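PDB 6CPU: phosphodiesterase from Candida albicans, which belongs to the 3'5'-cyclic nucleotide phosphodiesterase family of the HD clan and carries a magnesium ion and a zinc ion in its largely helical fold. Local coordinates for residues Ser333-Pro336 / Ile337-Leu340. Numbering follows the deposited sequence.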
loop_
_atom_site.group_PDB
_atom_site.type_symbol
_atom_site.label_atom_id
_atom_site.label_comp_id
_atom_site.label_asym_id
_atom_site.label_seq_id
_atom_site.Cartn_x
_atom_site.Cartn_y
_atom_site.Cartn_z
ATOM N N SER A 333 3.056 17.139 19.697
ATOM C CA SER A 333 4.209 16.265 19.884
ATOM C C SER A 333 5.065 16.221 18.618
ATOM O O SER A 333 6.282 16.381 18.690
ATOM C CB SER A 333 3.768 14.854 20.279
ATOM O OG SER A 333 3.078 14.865 21.518
ATOM N N LEU A 334 4.422 16.028 17.465
ATOM C CA LEU A 334 5.128 15.951 16.183
ATOM C C LEU A 334 5.012 17.254 15.402
ATOM O O LEU A 334 3.915 17.761 15.173
ATOM C CB LEU A 334 4.588 14.785 15.341
ATOM C CG LEU A 334 4.666 13.389 15.969
ATOM C CD1 LEU A 334 4.094 12.331 15.030
ATOM C CD2 LEU A 334 6.100 13.048 16.344
ATOM N N ASN A 335 6.155 17.789 14.994
ATOM C CA ASN A 335 6.213 18.991 14.168
ATOM C C ASN A 335 5.822 18.700 12.694
ATOM O O ASN A 335 5.493 17.546 12.359
ATOM C CB ASN A 335 7.597 19.656 14.310
ATOM C CG ASN A 335 8.687 18.970 13.501
ATOM O OD1 ASN A 335 8.445 17.986 12.794
ATOM N ND2 ASN A 335 9.904 19.500 13.597
ATOM N N PRO A 336 5.825 19.734 11.822
ATOM C CA PRO A 336 5.320 19.530 10.450
ATOM C C PRO A 336 6.078 18.502 9.595
ATOM O O PRO A 336 5.431 17.694 8.921
ATOM C CB PRO A 336 5.424 20.924 9.827
ATOM C CG PRO A 336 5.266 21.854 10.995
ATOM C CD PRO A 336 5.991 21.174 12.122
ATOM N N ILE A 337 7.409 18.524 9.610
ATOM C CA ILE A 337 8.176 17.549 8.816
ATOM C C ILE A 337 8.060 16.131 9.380
ATOM O O ILE A 337 7.980 15.169 8.616
ATOM C CB ILE A 337 9.650 17.962 8.592
ATOM C CG1 ILE A 337 10.258 17.117 7.465
ATOM C CG2 ILE A 337 10.474 17.842 9.869
ATOM C CD1 ILE A 337 11.539 17.689 6.901
ATOM N N GLN A 338 8.022 16.002 10.704
ATOM C CA GLN A 338 7.784 14.717 11.356
ATOM C C GLN A 338 6.376 14.196 11.075
ATOM O O GLN A 338 6.163 12.987 10.951
ATOM C CB GLN A 338 7.965 14.831 12.867
ATOM C CG GLN A 338 9.383 15.155 13.299
ATOM C CD GLN A 338 9.433 15.864 14.642
ATOM O OE1 GLN A 338 8.479 15.817 15.424
ATOM N NE2 GLN A 338 10.542 16.544 14.904
ATOM N N THR A 339 5.413 15.110 11.012
ATOM C CA THR A 339 4.040 14.761 10.658
ATOM C C THR A 339 3.996 14.213 9.218
ATOM O O THR A 339 3.350 13.200 8.958
ATOM C CB THR A 339 3.106 15.989 10.796
ATOM O OG1 THR A 339 3.106 16.434 12.159
ATOM C CG2 THR A 339 1.692 15.652 10.382
ATOM N N LEU A 340 4.686 14.888 8.302
ATOM C CA LEU A 340 4.786 14.435 6.906
ATOM C C LEU A 340 5.476 13.069 6.829
ATOM O O LEU A 340 5.018 12.179 6.113
ATOM C CB LEU A 340 5.542 15.442 6.040
ATOM C CG LEU A 340 5.729 15.075 4.557
ATOM C CD1 LEU A 340 4.394 14.869 3.871
ATOM C CD2 LEU A 340 6.544 16.127 3.815
#
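N335 and Q338 close a capping box at the start of helix 336-348, each side chain bonding the other's backbone N-H. In one direction, N335 OD1 accepts from Q338 N at 2.9 Å, with an N-H...O angle of 163° and the donor almost in line with the side-chain C=O. CG of N335 lies between its own backbone N and carbonyl carbon (chi1 78°), which folds OD1 back over the first turn. The reciprocal bond, N335 N to Q338 OE1, is 3.1 Å long and nearly as straight; here the donor stands well above the plane of the Q338 amide, not on a lone pair. With both bonds made, the two carboxamides are stacked, their planes 26° apart, and N335 CG comes within 3.4 Å of Q338 CD. Their nitrogens do not bond each other; N335 ND2 and Q338 NE2 both donate to the carbonyl oxygen of I403, so both amide groups have donor and acceptor in use.

The carbonyl of N335 is gripped twice by T339. T339 N reaches N335 O at 2.8 Å, starting the helical ladder, while T339 OG1 donates to the same oxygen at 2.6 Å from above the carbonyl plane. OG1 sits anti to T339's own carbonyl carbon, directed back at the carbonyl of the N-cap residue. L340 N then bonds P336 O at 3.0 Å, the next rung. L334 O, just ahead of the cap, accepts from S295 OG.

Around the cap, L334 packs on L290 of helix 276-292 and on S454 and L457 of helix 446-462; Q338 touches H446 and V450 of the latter, T339 also meets L290, and L340 touches A241 and I242 of helix 227-242.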